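Local coordinates for protein 4-hydroxy-tetrahydrodipicolinate synthase (Thermotoga maritima, PDB 1O5K) that probably catalyses the condensation of pyruvate with (S)-aspartate-beta-semialdehyde to 4-hydroxy-tetrahydrodipicolinate, a step of lysine biosynthesis, at residues 49-54 with 83-88; 89-94 with 117-122; 113-118 with 128-133; 121-126 with 150-155; 139-144 with 166-171. All blocks are in the same frame, centred on the assembly; numbering follows the deposited sequence.

Contact 1: 49-54 with 83-88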
# COMPACT_ATOMS: atom_id res chain seq x y z
N ALA A 49 -28.61 19.43 -4.05
CA ALA A 49 -27.56 20.49 -4.00
C ALA A 49 -26.69 20.42 -5.21
O ALA A 49 -26.65 19.39 -5.91
CB ALA A 49 -26.68 20.34 -2.77
N LEU A 50 -26.04 21.55 -5.53
CA LEU A 50 -25.00 21.56 -6.56
C LEU A 50 -23.69 22.04 -5.94
O LEU A 50 -23.66 23.11 -5.28
CB LEU A 50 -25.33 22.43 -7.76
CG LEU A 50 -26.54 22.08 -8.60
CD1 LEU A 50 -26.79 23.18 -9.57
CD2 LEU A 50 -26.32 20.80 -9.35
N ILE A 51 -22.65 21.27 -6.20
CA ILE A 51 -21.29 21.61 -5.86
C ILE A 51 -20.61 22.03 -7.16
O ILE A 51 -20.43 21.23 -8.09
CB ILE A 51 -20.54 20.46 -5.17
CG1 ILE A 51 -21.02 20.31 -3.70
CG2 ILE A 51 -19.07 20.74 -5.19
CD1 ILE A 51 -22.43 19.80 -3.56
N VAL A 52 -20.27 23.31 -7.22
CA VAL A 52 -19.68 23.92 -8.41
C VAL A 52 -18.18 24.15 -8.13
O VAL A 52 -17.80 24.56 -7.02
CB VAL A 52 -20.39 25.27 -8.68
CG1 VAL A 52 -19.74 26.02 -9.81
CG2 VAL A 52 -21.88 25.02 -9.05
N LEU A 53 -17.33 23.94 -9.13
CA LEU A 53 -15.89 24.16 -9.00
C LEU A 53 -15.21 23.27 -7.94
O LEU A 53 -14.32 23.70 -7.26
CB LEU A 53 -15.57 25.65 -8.78
CG LEU A 53 -15.98 26.48 -10.00
CD1 LEU A 53 -16.12 27.94 -9.58
CD2 LEU A 53 -15.02 26.34 -11.17
N GLY A 54 -15.64 22.03 -7.87
CA GLY A 54 -14.87 20.98 -7.19
C GLY A 54 -13.93 20.44 -8.26
O GLY A 54 -13.81 21.01 -9.38
N PRO A 83 -29.32 24.46 -2.52
CA PRO A 83 -28.11 25.24 -2.27
C PRO A 83 -27.06 25.06 -3.31
O PRO A 83 -26.94 23.94 -3.93
CB PRO A 83 -27.60 24.70 -0.95
CG PRO A 83 -28.20 23.45 -0.79
CD PRO A 83 -29.53 23.44 -1.49
N VAL A 84 -26.27 26.12 -3.49
CA VAL A 84 -25.13 26.11 -4.40
C VAL A 84 -23.90 26.27 -3.53
O VAL A 84 -23.73 27.27 -2.84
CB VAL A 84 -25.24 27.25 -5.47
CG1 VAL A 84 -23.95 27.39 -6.34
CG2 VAL A 84 -26.45 27.00 -6.38
N ILE A 85 -23.09 25.24 -3.55
CA ILE A 85 -21.91 25.11 -2.74
C ILE A 85 -20.70 25.20 -3.69
O ILE A 85 -20.62 24.45 -4.64
CB ILE A 85 -21.94 23.77 -2.01
CG1 ILE A 85 -23.16 23.69 -1.09
CG2 ILE A 85 -20.64 23.58 -1.21
CD1 ILE A 85 -23.33 22.38 -0.40
N VAL A 86 -19.78 26.11 -3.40
CA VAL A 86 -18.68 26.46 -4.29
C VAL A 86 -17.36 25.93 -3.72
O VAL A 86 -17.04 26.16 -2.55
CB VAL A 86 -18.59 27.95 -4.44
CG1 VAL A 86 -17.37 28.35 -5.30
CG2 VAL A 86 -19.91 28.50 -5.01
N GLY A 87 -16.65 25.16 -4.53
CA GLY A 87 -15.29 24.79 -4.20
C GLY A 87 -14.39 26.01 -4.06
O GLY A 87 -14.37 26.85 -4.93
N ALA A 88 -13.64 26.10 -2.97
CA ALA A 88 -12.87 27.29 -2.67
C ALA A 88 -11.57 26.98 -1.90
O ALA A 88 -10.97 27.87 -1.32
CB ALA A 88 -13.71 28.25 -1.87
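Leu-50 and Val-52 bond through both N and O to the neighbouring strand; strands 49-52 and 84-87 run parallel, with Leu-50 opposite Val-84, Ile-51 opposite Ile-85 and Val-52 opposite Val-86. Leu-50 N donates to Pro-83 O at 3.0 Å, and Leu-50 O takes the N-H of Ile-85 at 2.8 Å with an almost straight bond (178°). One step on, Val-52 N reaches Ile-85 O at 2.8 Å, and Val-52 O closes the ladder by accepting Gly-87 N, also at 2.8 Å. The alternate residue Ile-51 turns its polar backbone the other way, to Thr-19 and Ile-21, while Val-84 and Val-86 bond to Asn-109 and Gly-110 on their far side. The carbonyls also draw CA-H groups, as where Ile-51 CA lies 3.2 Å from Ile-85 O; Gly-87 O is held by Arg-67. Ile-51 and Ile-85 lie side by side on one face, pointing the same way, with Ile-51 CG1 4.0 Å from Ile-85 CB. An alanine at Ile-51 would keep the ladder but is likely to leave a gap beside Ile-85 and near Ile-218, a predicted pyruvate-binding residue. On the other face Val-52 CG2 meets Val-84 CG1 at 4.2 Å, under helix 64-78, which also packs on Leu-50. Strand 49-52, helix 64-78 and strand 84-87 thus form a beta-alpha-beta crossover of the TIM barrel, isoleucines inward and the leucine and valines toward the helices.

Contact 2: 89-94 with 117-122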
# COMPACT_ATOMS: atom_id res chain seq x y z
N GLY A 89 -11.16 25.72 -1.87
CA GLY A 89 -9.99 25.33 -1.08
C GLY A 89 -8.72 25.37 -1.93
O GLY A 89 -8.73 24.94 -3.08
N THR A 90 -7.64 25.88 -1.37
CA THR A 90 -6.31 25.72 -1.98
C THR A 90 -5.34 25.28 -0.89
O THR A 90 -5.71 25.01 0.24
CB THR A 90 -5.80 27.01 -2.69
OG1 THR A 90 -5.30 28.00 -1.74
CG2 THR A 90 -6.91 27.72 -3.44
N ASN A 91 -4.07 25.23 -1.23
CA ASN A 91 -3.07 24.80 -0.22
C ASN A 91 -2.40 25.95 0.51
O ASN A 91 -1.45 25.71 1.30
CB ASN A 91 -2.10 23.81 -0.86
CG ASN A 91 -1.28 24.39 -1.97
OD1 ASN A 91 -1.51 25.53 -2.42
ND2 ASN A 91 -0.33 23.56 -2.50
N SER A 92 -2.91 27.16 0.31
CA SER A 92 -2.54 28.32 1.13
C SER A 92 -3.76 28.77 1.94
O SER A 92 -4.81 29.00 1.40
CB SER A 92 -2.08 29.45 0.26
OG SER A 92 -2.18 30.67 0.96
N THR A 93 -3.58 28.95 3.25
CA THR A 93 -4.71 29.34 4.10
C THR A 93 -5.21 30.76 3.70
O THR A 93 -6.43 31.04 3.64
CB THR A 93 -4.26 29.26 5.58
OG1 THR A 93 -3.85 27.90 5.85
CG2 THR A 93 -5.45 29.59 6.53
N GLU A 94 -4.26 31.64 3.39
CA GLU A 94 -4.58 33.02 3.03
C GLU A 94 -5.37 33.05 1.74
O GLU A 94 -6.38 33.73 1.63
CB GLU A 94 -3.30 33.85 2.88
CG GLU A 94 -3.52 35.32 2.67
CD GLU A 94 -2.20 36.09 2.72
OE1 GLU A 94 -1.88 36.80 1.73
OE2 GLU A 94 -1.48 35.97 3.75
N TYR A 117 -3.64 20.47 -0.53
CA TYR A 117 -2.98 19.43 -1.34
C TYR A 117 -1.50 19.79 -1.51
O TYR A 117 -1.14 20.95 -1.37
CB TYR A 117 -3.65 19.30 -2.74
CG TYR A 117 -4.03 20.65 -3.33
CD1 TYR A 117 -3.07 21.46 -3.96
CD2 TYR A 117 -5.31 21.16 -3.17
CE1 TYR A 117 -3.39 22.70 -4.46
CE2 TYR A 117 -5.62 22.41 -3.64
CZ TYR A 117 -4.66 23.17 -4.30
OH TYR A 117 -5.00 24.41 -4.75
N TYR A 118 -0.65 18.79 -1.69
CA TYR A 118 0.76 18.91 -2.05
C TYR A 118 1.72 19.26 -0.91
O TYR A 118 2.82 18.70 -0.86
CB TYR A 118 0.93 19.92 -3.19
CG TYR A 118 2.31 19.98 -3.84
CD1 TYR A 118 2.93 18.86 -4.33
CD2 TYR A 118 2.97 21.19 -3.96
CE1 TYR A 118 4.20 18.92 -4.90
CE2 TYR A 118 4.22 21.26 -4.52
CZ TYR A 118 4.84 20.12 -4.99
OH TYR A 118 6.07 20.19 -5.56
N ASN A 119 1.32 20.15 0.00
CA ASN A 119 2.21 20.54 1.10
C ASN A 119 1.98 19.75 2.38
O ASN A 119 2.71 19.99 3.34
CB ASN A 119 2.21 22.03 1.33
CG ASN A 119 0.83 22.63 1.55
OD1 ASN A 119 -0.17 21.93 1.64
ND2 ASN A 119 0.82 23.97 1.75
N LYS A 120 1.03 18.78 2.40
CA LYS A 120 0.93 17.77 3.47
C LYS A 120 1.00 18.34 4.91
O LYS A 120 1.85 17.99 5.73
CB LYS A 120 1.93 16.61 3.28
CG LYS A 120 1.87 15.89 1.94
CD LYS A 120 2.74 14.58 1.91
CE LYS A 120 4.12 14.76 2.49
NZ LYS A 120 4.96 13.49 2.49
N PRO A 121 0.08 19.22 5.22
CA PRO A 121 0.06 19.81 6.57
C PRO A 121 -0.17 18.73 7.65
O PRO A 121 -0.78 17.66 7.40
CB PRO A 121 -1.11 20.77 6.52
CG PRO A 121 -1.92 20.37 5.35
CD PRO A 121 -1.06 19.63 4.37
N THR A 122 0.31 19.02 8.82
CA THR A 122 0.07 18.21 9.98
C THR A 122 -1.43 18.29 10.35
O THR A 122 -2.15 19.16 9.86
CB THR A 122 0.92 18.65 11.11
OG1 THR A 122 0.56 19.96 11.53
CG2 THR A 122 2.45 18.68 10.71
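Asn-91 and Tyr-117 bring two irregular loops together, their CA atoms 5.5 Å apart, without any strand pairing. Both are beta-alpha loops of the TIM barrel, following strands 84-87 and 110-114 at the catalytic end, and the first is shaped by an ST turn in which Thr-90 OG1 accepts from Ser-92 N. Asn-91 carries the contact. With chi1 at 64°, CG sits between the backbone N and the carbonyl carbon, which carries the amide past the CD1-CE1 edge of the Tyr-117 ring, the two planes 26° apart. Its CB makes a CH-pi contact over the ring face, toward the rim, 4.2 Å from the centroid, and ND2 donates to Tyr-117 O at 3.0 Å, though the bond is bent (144°). Tyr-117 O also takes a weak bond from Asn-119 N. In return, Asn-119 ND2 donates to Asn-91 O at 2.9 Å, so each loop supplies one side-chain amide to a backbone carbonyl of the other. The Tyr-117 ring further stacks on Tyr-118 of the second subunit, and Tyr-118, a predicted proton-relay residue, packs in turn on Thr-55 of that subunit; the two amide bonds are consistent with holding the loop in place beside it. At the far end of the ring, Tyr-117 OH approaches Thr-90 CA to 3.3 Å. The buried Asn-91 N finds no polar partner and lies 3.7 Å from Tyr-117 CZ.

Contact 3: 113-118 with 128-133; sequences VVTPYY and QHYKYI
His-129 slides its imidazole beneath Pro-116, whose CG rests over the centre of the ring, 3.6 Å from the centroid, in a CH-pi contact. The ring swings out from helix 123-134 toward the loop because chi1 is 176°, CG lying opposite the backbone N. Its two nitrogens have separate tasks: ND1 pairs with Thr-93 OG1, and NE2 lies 2.8 Å from a water O that in turn donates to Val-114 O at 2.7 Å. The next residue, Tyr-130, runs past Val-113 in the opposite direction, with Tyr-130 CE1 3.6 Å from Val-113 CG1. Its hydroxyl donates to Val-113 O, Tyr-130 OH to O 2.7 Å, coming from above the carbonyl plane by 36°. The tyrosine thus adds a side-chain bond near the C-terminal end of strand 110-114, whose neighbour carries Tyr-144, a predicted catalytic residue. A phenylalanine in place of Tyr-130 would lack the hydroxyl and would probably leave Val-113 O with one partner fewer. His-129 CD2 sits over the centre of the Tyr-130 face. Ile-133, one turn after His-129, puts CD1 on the imidazole face opposite Pro-116 and 4.4 Å from Val-113 CG1. Strand 110-114 and helix 123-134 are joined here as the first half of a beta-alpha-beta unit of the TIM barrel.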
# COMPACT_ATOMS: atom_id res chain seq x y z
N VAL A 113 -14.22 23.03 0.93
CA VAL A 113 -12.83 23.42 1.09
C VAL A 113 -11.96 22.20 1.31
O VAL A 113 -11.95 21.59 2.39
CB VAL A 113 -12.67 24.38 2.27
CG1 VAL A 113 -11.24 24.73 2.53
CG2 VAL A 113 -13.51 25.63 2.10
N VAL A 114 -11.26 21.82 0.24
CA VAL A 114 -10.42 20.65 0.29
C VAL A 114 -9.29 20.88 1.28
O VAL A 114 -8.80 22.01 1.45
CB VAL A 114 -9.89 20.28 -1.14
CG1 VAL A 114 -8.99 21.34 -1.68
CG2 VAL A 114 -9.31 18.87 -1.19
N THR A 115 -8.89 19.82 1.95
CA THR A 115 -7.62 19.87 2.71
C THR A 115 -6.52 20.32 1.74
O THR A 115 -6.45 19.86 0.60
CB THR A 115 -7.20 18.48 3.23
OG1 THR A 115 -7.05 17.60 2.12
CG2 THR A 115 -8.25 17.86 4.15
N PRO A 116 -5.67 21.24 2.18
CA PRO A 116 -4.51 21.61 1.40
C PRO A 116 -3.79 20.42 0.80
O PRO A 116 -3.43 19.46 1.50
CB PRO A 116 -3.63 22.33 2.40
CG PRO A 116 -4.68 23.03 3.29
CD PRO A 116 -5.77 22.02 3.44
N TYR A 117 -3.64 20.47 -0.53
CA TYR A 117 -2.98 19.43 -1.34
C TYR A 117 -1.50 19.79 -1.51
O TYR A 117 -1.14 20.95 -1.37
CB TYR A 117 -3.65 19.30 -2.74
CG TYR A 117 -4.03 20.65 -3.33
CD1 TYR A 117 -3.07 21.46 -3.96
CD2 TYR A 117 -5.31 21.16 -3.17
CE1 TYR A 117 -3.39 22.70 -4.46
CE2 TYR A 117 -5.62 22.41 -3.64
CZ TYR A 117 -4.66 23.17 -4.30
OH TYR A 117 -5.00 24.41 -4.75
N TYR A 118 -0.65 18.79 -1.69
CA TYR A 118 0.76 18.91 -2.05
C TYR A 118 1.72 19.26 -0.91
O TYR A 118 2.82 18.70 -0.86
CB TYR A 118 0.93 19.92 -3.19
CG TYR A 118 2.31 19.98 -3.84
CD1 TYR A 118 2.93 18.86 -4.33
CD2 TYR A 118 2.97 21.19 -3.96
CE1 TYR A 118 4.20 18.92 -4.90
CE2 TYR A 118 4.22 21.26 -4.52
CZ TYR A 118 4.84 20.12 -4.99
OH TYR A 118 6.07 20.19 -5.56
N GLN A 128 -5.84 24.33 12.26
CA GLN A 128 -5.59 25.77 12.21
C GLN A 128 -6.08 26.42 10.90
O GLN A 128 -6.56 27.56 10.94
CB GLN A 128 -4.12 26.10 12.52
CG GLN A 128 -3.74 25.84 13.95
CD GLN A 128 -4.40 26.79 14.92
OE1 GLN A 128 -4.85 27.86 14.53
NE2 GLN A 128 -4.45 26.40 16.19
N HIS A 129 -5.92 25.71 9.78
CA HIS A 129 -6.39 26.14 8.45
C HIS A 129 -7.90 26.39 8.47
O HIS A 129 -8.34 27.47 8.14
CB HIS A 129 -6.00 25.08 7.42
CG HIS A 129 -6.49 25.32 6.03
ND1 HIS A 129 -5.91 26.22 5.16
CD2 HIS A 129 -7.46 24.68 5.33
CE1 HIS A 129 -6.52 26.13 3.98
NE2 HIS A 129 -7.47 25.21 4.07
N TYR A 130 -8.67 25.39 8.90
CA TYR A 130 -10.14 25.50 8.94
C TYR A 130 -10.58 26.51 10.00
O TYR A 130 -11.55 27.25 9.78
CB TYR A 130 -10.76 24.14 9.16
CG TYR A 130 -10.65 23.27 7.92
CD1 TYR A 130 -11.42 23.56 6.78
CD2 TYR A 130 -9.77 22.19 7.85
CE1 TYR A 130 -11.24 22.83 5.62
CE2 TYR A 130 -9.64 21.44 6.71
CZ TYR A 130 -10.39 21.77 5.60
OH TYR A 130 -10.24 21.01 4.43
N LYS A 131 -9.86 26.58 11.11
CA LYS A 131 -10.19 27.57 12.15
C LYS A 131 -10.05 29.00 11.63
O LYS A 131 -10.92 29.88 11.83
CB LYS A 131 -9.29 27.40 13.37
CG LYS A 131 -9.69 28.36 14.49
CD LYS A 131 -9.31 27.86 15.85
CE LYS A 131 -8.05 28.52 16.38
NZ LYS A 131 -6.87 27.90 15.77
N TYR A 132 -8.92 29.26 11.01
CA TYR A 132 -8.63 30.57 10.43
C TYR A 132 -9.75 31.00 9.51
O TYR A 132 -10.26 32.11 9.59
CB TYR A 132 -7.32 30.58 9.67
CG TYR A 132 -6.89 31.94 9.15
CD1 TYR A 132 -6.20 32.83 9.98
CD2 TYR A 132 -7.16 32.34 7.85
CE1 TYR A 132 -5.79 34.09 9.50
CE2 TYR A 132 -6.78 33.59 7.39
CZ TYR A 132 -6.08 34.44 8.21
OH TYR A 132 -5.68 35.67 7.76
N ILE A 133 -10.14 30.10 8.62
CA ILE A 133 -11.20 30.40 7.65
C ILE A 133 -12.58 30.58 8.31
O ILE A 133 -13.29 31.57 8.07
CB ILE A 133 -11.24 29.31 6.58
CG1 ILE A 133 -9.86 29.22 5.87
CG2 ILE A 133 -12.31 29.61 5.61
CD1 ILE A 133 -9.62 27.90 5.13
O HOH W 1 -8.19 24.59 1.45

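Contact 4: 121-126 with 150-155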
# COMPACT_ATOMS: atom_id res chain seq x y z
N PRO A 121 0.08 19.22 5.22
CA PRO A 121 0.06 19.81 6.57
C PRO A 121 -0.17 18.73 7.65
O PRO A 121 -0.78 17.66 7.40
CB PRO A 121 -1.11 20.77 6.52
CG PRO A 121 -1.92 20.37 5.35
CD PRO A 121 -1.06 19.63 4.37
N THR A 122 0.31 19.02 8.82
CA THR A 122 0.07 18.21 9.98
C THR A 122 -1.43 18.29 10.35
O THR A 122 -2.15 19.16 9.86
CB THR A 122 0.92 18.65 11.11
OG1 THR A 122 0.56 19.96 11.53
CG2 THR A 122 2.45 18.68 10.71
N GLN A 123 -1.87 17.38 11.22
CA GLN A 123 -3.26 17.39 11.67
C GLN A 123 -3.58 18.73 12.36
O GLN A 123 -4.62 19.33 12.12
CB GLN A 123 -3.56 16.20 12.59
CG GLN A 123 -3.40 14.87 11.86
CD GLN A 123 -4.36 14.70 10.74
OE1 GLN A 123 -5.57 14.70 10.97
NE2 GLN A 123 -3.86 14.55 9.51
N GLU A 124 -2.67 19.20 13.20
CA GLU A 124 -2.83 20.52 13.80
C GLU A 124 -2.93 21.65 12.76
O GLU A 124 -3.71 22.57 12.93
CB GLU A 124 -1.69 20.79 14.80
CG GLU A 124 -1.74 22.13 15.51
CD GLU A 124 -2.96 22.31 16.40
OE1 GLU A 124 -3.62 21.31 16.76
OE2 GLU A 124 -3.24 23.49 16.77
N GLY A 125 -2.10 21.57 11.72
CA GLY A 125 -2.14 22.50 10.60
C GLY A 125 -3.50 22.52 9.95
O GLY A 125 -4.03 23.58 9.63
N LEU A 126 -4.06 21.33 9.73
CA LEU A 126 -5.41 21.27 9.18
C LEU A 126 -6.44 21.94 10.09
O LEU A 126 -7.29 22.67 9.64
CB LEU A 126 -5.83 19.81 8.96
CG LEU A 126 -5.05 19.12 7.88
CD1 LEU A 126 -5.37 17.61 7.88
CD2 LEU A 126 -5.39 19.73 6.48
N THR A 150 -4.65 14.55 -2.49
CA THR A 150 -3.99 15.62 -1.74
C THR A 150 -2.69 15.24 -1.09
O THR A 150 -1.84 16.12 -0.84
CB THR A 150 -4.91 16.09 -0.60
OG1 THR A 150 -5.16 14.96 0.28
CG2 THR A 150 -6.24 16.57 -1.16
N GLY A 151 -2.53 13.95 -0.78
CA GLY A 151 -1.40 13.48 0.00
C GLY A 151 -1.56 13.60 1.52
O GLY A 151 -0.60 13.36 2.27
N VAL A 152 -2.76 13.94 1.97
CA VAL A 152 -2.99 14.07 3.41
C VAL A 152 -4.38 13.54 3.69
O VAL A 152 -5.31 13.74 2.88
CB VAL A 152 -2.86 15.53 3.88
CG1 VAL A 152 -4.02 16.40 3.37
CG2 VAL A 152 -2.81 15.54 5.40
N ASN A 153 -4.49 12.78 4.78
CA ASN A 153 -5.77 12.28 5.28
C ASN A 153 -6.15 12.99 6.57
O ASN A 153 -5.33 13.03 7.52
CB ASN A 153 -5.66 10.79 5.56
CG ASN A 153 -6.96 10.22 6.03
OD1 ASN A 153 -7.97 10.40 5.39
ND2 ASN A 153 -6.94 9.51 7.18
N VAL A 154 -7.37 13.52 6.63
CA VAL A 154 -7.93 14.07 7.90
C VAL A 154 -8.32 12.91 8.77
O VAL A 154 -9.21 12.14 8.41
CB VAL A 154 -9.23 14.91 7.72
CG1 VAL A 154 -9.64 15.55 9.04
CG2 VAL A 154 -9.07 15.97 6.66
N LEU A 155 -7.69 12.78 9.93
CA LEU A 155 -8.03 11.68 10.81
C LEU A 155 -9.43 11.95 11.34
O LEU A 155 -9.79 13.11 11.51
CB LEU A 155 -7.07 11.59 11.99
CG LEU A 155 -5.65 11.21 11.67
CD1 LEU A 155 -4.84 11.32 12.91
CD2 LEU A 155 -5.54 9.79 11.05
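Gln-123 reaches from the first turn of helix 123-134 to the backbone of Asn-153 and Leu-155. From CB the chain leaves with CG anti to the carbonyl carbon (chi1 -63°), and CG comes within 4.0 Å of Leu-155 CD1. The chain bends at chi2 and crosses Leu-155 at about a right angle, CD 3.8 Å from Leu-155 CG. The amide then divides its polar atoms. OE1 accepts from Leu-155 N at 3.0 Å in a nearly straight bond (173°), and it also bonds to Thr-158 OG1. NE2 donates to Asn-153 O at 2.9 Å, less straight and with the oxygen tilted from the amide plane. One side chain thus satisfies a carbonyl and the N-H two residues on, much as a neighbouring beta strand would. Behind it, Val-152 CG2 fills the space beside Pro-121 O (3.6 Å) and Leu-126 CD1 (4.1 Å), while Leu-126 CD1 also touches Val-154 CG2. The Asn-153 amide bonds instead to Asn-145, Asn-176 and Gln-181. Leu-155 is the N-cap of helix 156-165 and Thr-122 caps helix 123-134 through Gly-125 N, so the glutamine ties together the starts of helices 123-134 and 156-165 on the outside of the TIM barrel.

Contact 5: 139-144 with 166-171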
# COMPACT_ATOMS: atom_id res chain seq x y z
N LEU A 139 -20.25 32.04 6.03
CA LEU A 139 -20.71 30.90 5.24
C LEU A 139 -20.48 29.57 5.92
O LEU A 139 -19.54 29.41 6.70
CB LEU A 139 -19.98 30.82 3.91
CG LEU A 139 -20.41 31.64 2.71
CD1 LEU A 139 -19.57 31.22 1.52
CD2 LEU A 139 -21.92 31.50 2.45
N GLY A 140 -21.35 28.62 5.61
CA GLY A 140 -21.15 27.22 5.96
C GLY A 140 -20.01 26.60 5.14
O GLY A 140 -19.93 26.80 3.92
N ILE A 141 -19.15 25.85 5.82
CA ILE A 141 -17.95 25.30 5.22
C ILE A 141 -18.05 23.78 5.30
O ILE A 141 -18.33 23.21 6.36
CB ILE A 141 -16.72 25.76 6.02
CG1 ILE A 141 -16.59 27.28 6.02
CG2 ILE A 141 -15.43 25.10 5.51
CD1 ILE A 141 -15.65 27.78 7.14
N VAL A 142 -17.76 23.10 4.20
CA VAL A 142 -17.69 21.67 4.15
C VAL A 142 -16.20 21.24 3.92
O VAL A 142 -15.60 21.60 2.93
CB VAL A 142 -18.55 21.11 3.01
CG1 VAL A 142 -18.37 19.57 2.91
CG2 VAL A 142 -19.99 21.49 3.18
N VAL A 143 -15.64 20.47 4.85
CA VAL A 143 -14.27 19.94 4.74
C VAL A 143 -14.36 18.88 3.68
O VAL A 143 -15.31 18.11 3.62
CB VAL A 143 -13.84 19.30 6.07
CG1 VAL A 143 -12.55 18.50 5.95
CG2 VAL A 143 -13.75 20.37 7.14
N TYR A 144 -13.35 18.82 2.85
CA TYR A 144 -13.28 17.77 1.82
C TYR A 144 -11.97 17.00 1.95
O TYR A 144 -10.88 17.56 1.76
CB TYR A 144 -13.43 18.42 0.48
CG TYR A 144 -13.25 17.53 -0.76
CD1 TYR A 144 -13.50 16.15 -0.72
CD2 TYR A 144 -12.87 18.09 -1.95
CE1 TYR A 144 -13.34 15.38 -1.84
CE2 TYR A 144 -12.70 17.33 -3.10
CZ TYR A 144 -12.94 15.98 -3.03
OH TYR A 144 -12.79 15.17 -4.11
N LEU A 166 -15.71 24.40 15.56
CA LEU A 166 -15.85 25.43 14.51
C LEU A 166 -17.27 25.41 14.01
O LEU A 166 -17.63 24.58 13.21
CB LEU A 166 -14.84 25.17 13.40
CG LEU A 166 -13.39 24.95 13.87
CD1 LEU A 166 -12.53 24.63 12.63
CD2 LEU A 166 -12.87 26.15 14.70
N LYS A 167 -18.09 26.33 14.50
CA LYS A 167 -19.55 26.21 14.37
C LYS A 167 -20.03 26.35 12.94
O LYS A 167 -21.05 25.77 12.53
CB LYS A 167 -20.26 27.22 15.28
CG LYS A 167 -20.01 27.00 16.78
CD LYS A 167 -19.91 25.52 17.22
CE LYS A 167 -19.41 25.42 18.66
NZ LYS A 167 -19.58 24.04 19.18
N ASN A 168 -19.25 27.10 12.20
CA ASN A 168 -19.37 27.39 10.79
C ASN A 168 -19.03 26.20 9.86
O ASN A 168 -19.41 26.19 8.71
CB ASN A 168 -18.28 28.45 10.54
CG ASN A 168 -18.80 29.68 9.99
OD1 ASN A 168 -19.76 30.27 10.53
ND2 ASN A 168 -18.14 30.17 8.93
N VAL A 169 -18.23 25.23 10.34
CA VAL A 169 -17.93 24.04 9.57
C VAL A 169 -19.10 23.08 9.84
O VAL A 169 -19.32 22.62 10.97
CB VAL A 169 -16.60 23.41 9.93
CG1 VAL A 169 -16.35 22.20 9.04
CG2 VAL A 169 -15.43 24.44 9.82
N VAL A 170 -19.88 22.84 8.80
CA VAL A 170 -21.19 22.21 8.94
C VAL A 170 -21.14 20.73 8.53
O VAL A 170 -22.04 19.95 8.84
CB VAL A 170 -22.26 22.94 8.16
CG1 VAL A 170 -22.36 24.38 8.63
CG2 VAL A 170 -22.00 22.90 6.73
N GLY A 171 -20.07 20.33 7.89
CA GLY A 171 -19.96 18.94 7.45
C GLY A 171 -18.66 18.57 6.79
O GLY A 171 -17.73 19.38 6.70
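Val-143 and Val-169 form the apolar centre, Val-143 CG2 lying 3.7 Å from Val-169 CG1 where the two side chains meet at a slant. Ile-141 extends the patch, its CB 4.2 Å from Val-169 CG2; Ile-141 and Val-169 occupy the same face of the sheet, and Val-143 continues the apolar surface to Tyr-130 of helix 123-134. The other face holds Val-142, whose side chain is about 5 Å from that of Ile-218, a predicted pyruvate-binding residue, and whose CG2 is 4.3 Å from Val-170 CG2. Around this core the backbones pair in parallel, although the short strands 141-144 and 169-171 diverge by 60°. Ile-141 N donates to Asn-168 O at 2.9 Å, and Ile-141 O accepts Val-170 N at the same distance. The register then slips by one residue, a beta bulge: Ile-141 faces Val-169 but Val-142 faces Gly-171, and Val-143 N bonds to Gly-171 O at 3.0 Å. At the polar edge, a type I turn from Leu-166 to Val-169 presents Asn-168, whose ND2 lies only 2.7 Å from Leu-139 O but at an angle too poor for a hydrogen bond; its real acceptor is Thr-137 O. Ile-141 CD1 lies 3.9 Å from that ND2. The three backbone bonds, set in valine and isoleucine, suggest that the pairing sets the strand ending at Tyr-144, the predicted proton donor/acceptor, beside the one leading to Lys-173, which carries pyruvate as a Schiff base in this crystal.

Contacts 1, 3 and 5 all reach the same parallel sheet, whose strand order places 84-87 beside 110-114 and 110-114 beside 141-144; the centres of contacts 1 and 5 are about 13 Å apart. Contacts 3 and 5 join directly, Val-113 N lying 2.8 Å from Val-142 O. Contacts 2, 3 and 4 cluster at the catalytic end, centres 6 to 9 Å apart: Thr-93 OG1 to His-129 ND1 (2.7 Å) links 2 with 3, and Tyr-118 N to Thr-150 O (3.0 Å) ties 4 to both. All three touch the second subunit. The predicted active site borders contacts 3 and 5, with Tyr-144 in contact 5 about 4 Å from Val-114 in contact 3, side chain to side chain.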